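PDB 6ZXU: oxidoreductase, NAD-binding/iron-sulfur cluster-binding protein from Nitratireductor pacificus pht-3B, which is a catabolic reductive dehalogenase that carries cobalamin and two [4Fe-4S] clusters, which probably pass electrons to the cobalt for removal of halogen from its substrate. Local coordinates for residues N540-C545 and M594-R599; R606-L611 and A620-M625. All coordinates share one frame; numbering follows the deposited sequence.

Contact 1 of 2, residues N540-C545 and M594-R599; sequences NQCRKC and MCPWNR. With NA (sodium ion), chain G; SF4 (iron/sulfur cluster), chain D.
Lys544 lies lengthwise across the backbone carbonyl of Met594: its CE comes to 3.2 Å from Met594 O, with CD equally close, so that methylenes and not the ammonium cover the oxygen. CG stands anti to the backbone N (chi1 -175°) and the chain runs on extended, which carries NZ past the carbonyl to salt bridges with Asp626 and Asp627 of helix 619-628. Met594 O accepts a hydrogen bond from a water that also ligates the sodium ion, alongside Cys595 O and Asn598 O. With an alanine at the Lys544 position, Asp626 and Asp627 would probably lose their lysine partner and Met594 O its methylene cover.

Beside the lysine, Pro596 brings its CD to 3.5 Å from S4 of SF4, while its CG rests 4.1 Å from Cys542 SG. This is the ferredoxin-type pattern of a dicluster domain, in which a CxxCxxC run supplies most thiolates and a distant Cys-Pro the last. Cys542 SG reaches FE2 and Cys545 SG FE1, each at 2.3 Å, and Cys595 SG, from the other segment, binds FE3 at 2.2 Å; Cys539 belongs to the same site. Trp597 presents its indole edge, CD1 foremost, with S1 of SF4 near the ring plane. Weak N-H...S bonds from Lys544 N to Cys542 SG and from Trp597 N to Cys595 SG probably temper the thiolate charge.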
loop_
_atom_site.group_PDB
_atom_site.type_symbol
_atom_site.label_atom_id
_atom_site.label_comp_id
_atom_site.label_asym_id
_atom_site.label_seq_id
_atom_site.Cartn_x
_atom_site.Cartn_y
_atom_site.Cartn_z
ATOM N N ASN A 540 23.500 10.492 4.783
ATOM C CA ASN A 540 24.546 10.915 5.667
ATOM C C ASN A 540 24.604 12.416 5.977
ATOM O O ASN A 540 25.197 12.875 6.928
ATOM C CB ASN A 540 25.871 10.578 5.092
ATOM C CG ASN A 540 26.723 10.067 6.134
ATOM O OD1 ASN A 540 26.443 8.937 6.705
ATOM N ND2 ASN A 540 27.692 10.902 6.543
ATOM N N GLN A 541 23.998 13.199 5.114
ATOM C CA GLN A 541 23.997 14.650 5.217
ATOM C C GLN A 541 22.649 15.210 5.644
ATOM O O GLN A 541 22.507 16.398 5.702
ATOM C CB GLN A 541 24.306 15.291 3.838
ATOM C CG GLN A 541 25.597 14.945 3.187
ATOM C CD GLN A 541 25.752 15.614 1.857
ATOM O OE1 GLN A 541 25.842 16.826 1.755
ATOM N NE2 GLN A 541 25.795 14.844 0.848
ATOM N N CYS A 542 21.651 14.380 5.828
ATOM C CA CYS A 542 20.330 14.769 6.166
ATOM C C CYS A 542 19.973 14.211 7.565
ATOM O O CYS A 542 20.504 13.182 7.994
ATOM C CB CYS A 542 19.354 14.223 5.125
ATOM S SG CYS A 542 17.601 14.616 5.226
ATOM N N ARG A 543 19.067 14.870 8.267
ATOM C CA ARG A 543 18.546 14.390 9.558
ATOM C C ARG A 543 17.107 14.664 9.733
ATOM O O ARG A 543 16.616 14.691 10.867
ATOM C CB ARG A 543 19.260 15.042 10.731
ATOM C CG ARG A 543 20.765 14.900 10.783
ATOM C CD ARG A 543 21.162 13.502 11.111
ATOM N NE ARG A 543 22.630 13.340 11.252
ATOM C CZ ARG A 543 23.517 13.343 10.255
ATOM N NH1 ARG A 543 23.140 13.508 8.997
ATOM N NH2 ARG A 543 24.795 13.180 10.519
ATOM N N LYS A 544 16.355 14.846 8.658
ATOM C CA LYS A 544 14.979 15.328 8.802
ATOM C C LYS A 544 14.058 14.323 9.528
ATOM O O LYS A 544 13.260 14.693 10.385
ATOM C CB LYS A 544 14.458 15.781 7.459
ATOM C CG LYS A 544 13.052 16.417 7.526
ATOM C CD LYS A 544 12.798 17.298 6.334
ATOM C CE LYS A 544 11.395 17.867 6.404
ATOM N NZ LYS A 544 11.248 19.033 5.477
ATOM N N CYS A 545 14.085 13.056 9.129
ATOM C CA CYS A 545 13.314 12.022 9.766
ATOM C C CYS A 545 13.659 11.970 11.250
ATOM O O CYS A 545 12.747 11.830 12.058
ATOM C CB CYS A 545 13.564 10.667 9.104
ATOM S SG CYS A 545 15.351 10.157 9.014
ATOM N N MET A 594 8.014 12.936 6.429
ATOM C CA MET A 594 8.917 14.056 6.507
ATOM C C MET A 594 10.136 13.956 5.558
ATOM O O MET A 594 10.829 14.950 5.267
ATOM C CB MET A 594 9.328 14.267 7.971
ATOM C CG MET A 594 8.181 14.613 8.908
ATOM S SD MET A 594 7.429 16.199 8.522
ATOM C CE MET A 594 6.176 15.601 7.729
ATOM N N CYS A 595 10.381 12.791 5.027
ATOM C CA CYS A 595 11.507 12.562 4.185
ATOM C C CYS A 595 11.496 13.430 2.915
ATOM O O CYS A 595 10.520 13.445 2.226
ATOM C CB CYS A 595 11.622 11.055 3.849
ATOM S SG CYS A 595 13.139 10.630 2.969
ATOM N N PRO A 596 12.626 14.088 2.580
ATOM C CA PRO A 596 12.685 14.824 1.321
ATOM C C PRO A 596 12.347 14.010 0.083
ATOM O O PRO A 596 11.807 14.561 -0.878
ATOM C CB PRO A 596 14.135 15.306 1.242
ATOM C CG PRO A 596 14.552 15.364 2.647
ATOM C CD PRO A 596 13.875 14.211 3.327
ATOM N N TRP A 597 12.615 12.732 0.079
ATOM C CA TRP A 597 12.287 11.850 -1.054
ATOM C C TRP A 597 10.803 11.531 -1.190
ATOM O O TRP A 597 10.389 10.949 -2.198
ATOM C CB TRP A 597 13.057 10.550 -0.970
ATOM C CG TRP A 597 14.564 10.717 -1.114
ATOM C CD1 TRP A 597 15.412 11.005 -0.134
ATOM C CD2 TRP A 597 15.345 10.532 -2.306
ATOM N NE1 TRP A 597 16.697 11.002 -0.603
ATOM C CE2 TRP A 597 16.696 10.753 -1.946
ATOM C CE3 TRP A 597 15.057 10.166 -3.635
ATOM C CZ2 TRP A 597 17.725 10.600 -2.824
ATOM C CZ3 TRP A 597 16.093 10.051 -4.523
ATOM C CH2 TRP A 597 17.414 10.307 -4.125
ATOM N N ASN A 598 10.019 11.879 -0.189
ATOM C CA ASN A 598 8.597 11.804 -0.283
ATOM C C ASN A 598 8.107 13.041 -1.008
ATOM O O ASN A 598 8.005 14.112 -0.406
ATOM C CB ASN A 598 7.976 11.614 1.138
ATOM C CG ASN A 598 6.409 11.669 1.107
ATOM O OD1 ASN A 598 5.762 11.165 0.198
ATOM N ND2 ASN A 598 5.843 12.443 2.016
ATOM N N ARG A 599 7.820 12.924 -2.289
ATOM C CA ARG A 599 7.468 14.061 -3.129
ATOM C C ARG A 599 6.325 13.770 -4.036
ATOM O O ARG A 599 6.038 12.621 -4.330
ATOM C CB ARG A 599 8.582 14.372 -4.119
ATOM C CG ARG A 599 9.866 14.666 -3.493
ATOM C CD ARG A 599 10.782 15.298 -4.503
ATOM N NE ARG A 599 11.876 15.920 -3.778
ATOM C CZ ARG A 599 13.025 15.305 -3.586
ATOM N NH1 ARG A 599 13.203 14.100 -4.065
ATOM N NH2 ARG A 599 13.996 15.933 -2.905
HETATM NA NA NA G . 8.773 15.712 1.409
HETATM FE FE1 SF4 D . 15.906 10.403 6.841
HETATM FE FE2 SF4 D . 16.772 12.468 5.152
HETATM FE FE3 SF4 D . 14.990 10.656 4.229
HETATM FE FE4 SF4 D . 17.544 9.812 4.686
HETATM S S1 SF4 D . 16.793 11.390 3.225
HETATM S S2 SF4 D . 15.706 8.790 5.295
HETATM S S3 SF4 D . 17.952 11.092 6.488
HETATM S S4 SF4 D . 14.783 12.123 5.924
HETATM O O HOH W 1 9.921 16.662 3.127
HETATM O O HOH W 2 10.003 16.756 -0.255
HETATM O O HOH W 3 6.679 15.921 2.709
#

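Contact 2 of 2, residues R606-L611 and A620-M625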
loop_
_atom_site.group_PDB
_atom_site.type_symbol
_atom_site.label_atom_id
_atom_site.label_comp_id
_atom_site.label_asym_id
_atom_site.label_seq_id
_atom_site.Cartn_x
_atom_site.Cartn_y
_atom_site.Cartn_z
ATOM N N ARG A 606 10.030 14.953 -9.867
ATOM C CA ARG A 606 10.891 14.001 -10.456
ATOM C C ARG A 606 12.282 14.549 -10.686
ATOM O O ARG A 606 13.272 13.863 -10.521
ATOM C CB ARG A 606 10.258 13.467 -11.716
ATOM C CG ARG A 606 11.087 12.356 -12.368
ATOM C CD ARG A 606 11.068 11.045 -11.483
ATOM N NE ARG A 606 9.680 10.530 -11.492
ATOM C CZ ARG A 606 9.177 9.767 -12.454
ATOM N NH1 ARG A 606 9.896 9.444 -13.533
ATOM N NH2 ARG A 606 7.934 9.412 -12.355
ATOM N N ARG A 607 12.377 15.813 -11.079
ATOM C CA ARG A 607 13.640 16.461 -11.295
ATOM C C ARG A 607 14.468 16.600 -10.000
ATOM O O ARG A 607 15.696 16.406 -10.035
ATOM C CB ARG A 607 13.435 17.825 -11.985
ATOM C CG ARG A 607 14.727 18.583 -12.311
ATOM C CD ARG A 607 15.794 17.725 -13.027
ATOM N NE ARG A 607 15.254 17.106 -14.247
ATOM C CZ ARG A 607 15.317 17.664 -15.467
ATOM N NH1 ARG A 607 15.920 18.834 -15.641
ATOM N NH2 ARG A 607 14.801 17.044 -16.514
ATOM N N LEU A 608 13.849 16.937 -8.906
ATOM C CA LEU A 608 14.565 17.004 -7.652
ATOM C C LEU A 608 15.138 15.673 -7.246
ATOM O O LEU A 608 16.285 15.595 -6.748
ATOM C CB LEU A 608 13.738 17.554 -6.569
ATOM C CG LEU A 608 13.477 19.072 -6.636
ATOM C CD1 LEU A 608 12.355 19.410 -5.713
ATOM C CD2 LEU A 608 14.701 19.826 -6.206
ATOM N N ALA A 609 14.427 14.589 -7.567
ATOM C CA ALA A 609 14.994 13.257 -7.319
ATOM C C ALA A 609 16.135 12.933 -8.272
ATOM O O ALA A 609 17.137 12.376 -7.867
ATOM C CB ALA A 609 13.908 12.198 -7.447
ATOM N N GLU A 610 15.982 13.227 -9.559
ATOM C CA GLU A 610 17.060 13.039 -10.531
ATOM C C GLU A 610 18.319 13.765 -10.119
ATOM O O GLU A 610 19.428 13.230 -10.210
ATOM C CB GLU A 610 16.677 13.491 -11.922
ATOM C CG GLU A 610 15.541 12.719 -12.580
ATOM C CD GLU A 610 15.074 13.339 -13.970
ATOM O OE1 GLU A 610 14.332 14.393 -14.063
ATOM O OE2 GLU A 610 15.418 12.730 -15.021
ATOM N N LEU A 611 18.178 14.997 -9.662
ATOM C CA LEU A 611 19.322 15.731 -9.234
ATOM C C LEU A 611 19.958 15.094 -8.023
ATOM O O LEU A 611 21.183 15.097 -7.919
ATOM C CB LEU A 611 18.958 17.202 -8.950
ATOM C CG LEU A 611 18.584 18.110 -10.087
ATOM C CD1 LEU A 611 17.937 19.400 -9.603
ATOM C CD2 LEU A 611 19.826 18.416 -10.891
ATOM N N ALA A 620 23.217 18.632 -0.507
ATOM C CA ALA A 620 23.113 19.483 0.695
ATOM C C ALA A 620 22.141 20.619 0.508
ATOM O O ALA A 620 21.410 20.961 1.431
ATOM C CB ALA A 620 24.477 20.000 1.106
ATOM N N ALA A 621 22.111 21.186 -0.688
ATOM C CA ALA A 621 21.168 22.230 -1.010
ATOM C C ALA A 621 19.742 21.752 -1.064
ATOM O O ALA A 621 18.838 22.429 -0.643
ATOM C CB ALA A 621 21.482 22.856 -2.356
ATOM N N ILE A 622 19.537 20.593 -1.672
ATOM C CA ILE A 622 18.208 19.964 -1.683
ATOM C C ILE A 622 17.720 19.654 -0.275
ATOM O O ILE A 622 16.586 19.927 0.083
ATOM C CB ILE A 622 18.236 18.739 -2.615
ATOM C CG1 ILE A 622 18.392 19.134 -4.063
ATOM C CG2 ILE A 622 16.951 17.927 -2.466
ATOM C CD1 ILE A 622 18.758 17.994 -4.986
ATOM N N ILE A 623 18.595 19.144 0.560
ATOM C CA ILE A 623 18.261 18.848 1.958
ATOM C C ILE A 623 17.841 20.124 2.693
ATOM O O ILE A 623 16.813 20.159 3.370
ATOM C CB ILE A 623 19.480 18.134 2.639
ATOM C CG1 ILE A 623 19.600 16.729 2.114
ATOM C CG2 ILE A 623 19.357 18.134 4.116
ATOM C CD1 ILE A 623 20.996 16.173 2.289
ATOM N N ALA A 624 18.604 21.185 2.510
ATOM C CA ALA A 624 18.339 22.456 3.205
ATOM C C ALA A 624 17.104 23.159 2.667
ATOM O O ALA A 624 16.289 23.684 3.455
ATOM C CB ALA A 624 19.544 23.346 3.117
ATOM N N MET A 625 16.910 23.123 1.362
ATOM C CA MET A 625 15.730 23.772 0.801
ATOM C C MET A 625 14.459 23.047 1.102
ATOM O O MET A 625 13.372 23.643 1.092
ATOM C CB MET A 625 15.874 24.014 -0.709
ATOM C CG MET A 625 16.881 25.128 -1.072
ATOM S SD MET A 625 16.691 26.746 -0.212
ATOM C CE MET A 625 15.071 27.145 -0.784
#
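Ile622 reaches across from helix 619-628 with its longer branch foremost, and both apolar contacts with 606-611 fall on that branch. Its CD1 lies 4.0 Å from Leu611 CB, touching the base of the leucine side chain. On Leu608 the methyl CD2 meets Ile622 CG1 at 4.3 Å, a looser touch further back along the same branch. CG1 is anti to the carbonyl carbon (chi1 -69°) and the chain continues extended through chi2 at 166°, which carries CD1 outward to the neighbouring helix.

A second kind of contact is between methyl and backbone: Ile622 CD1 sits 3.9 Å from Leu608 O. That oxygen is also hydrogen-bonded to the hydroxyl OG of Ser612 in its own helix, so the isoleucine adds van der Waals contact to an acceptor already engaged.

The two segments belong to a helical hairpin: helices 603-614 and 619-628, joined by a short linker and running in roughly opposite directions, the first starting eight residues after the cluster ligand Cys595. Their nearest CA atoms, those of Leu608 and Ile622, are 7.6 Å apart, and one residue of 620-625 meets two of 606-611 that are three positions apart.

A charged pair lies along the first helix: Arg607 NE donates to Glu610 OE1 at 2.9 Å in a nearly straight bond (168°), forming a salt bridge three residues along. The carboxylate oxygen lies in the guanidinium plane, whereas the arginine meets it from above the carboxylate plane. Arg606 pairs with Asp601.

Contact 1 and contact 2 have centres about 10 Å apart and touch directly, so the helix pair packs against the protein around one iron-sulfur cluster. Arg599 joins them: its NE lies 3.7 Å from Leu608 CB and its NH2 3.6 Å from Ile622 CG2, so one guanidinium group touches both helices of contact 2. Separately, Gln541 OE1 lies 3.5 Å from Ala620 CB. Contact 1 supplies cluster ligands, while Ile622 lies further back, its side chain about 9 Å from the cluster. The side chain of Met594 is about 7 Å from the other cluster and about 11 Å from cobalamin.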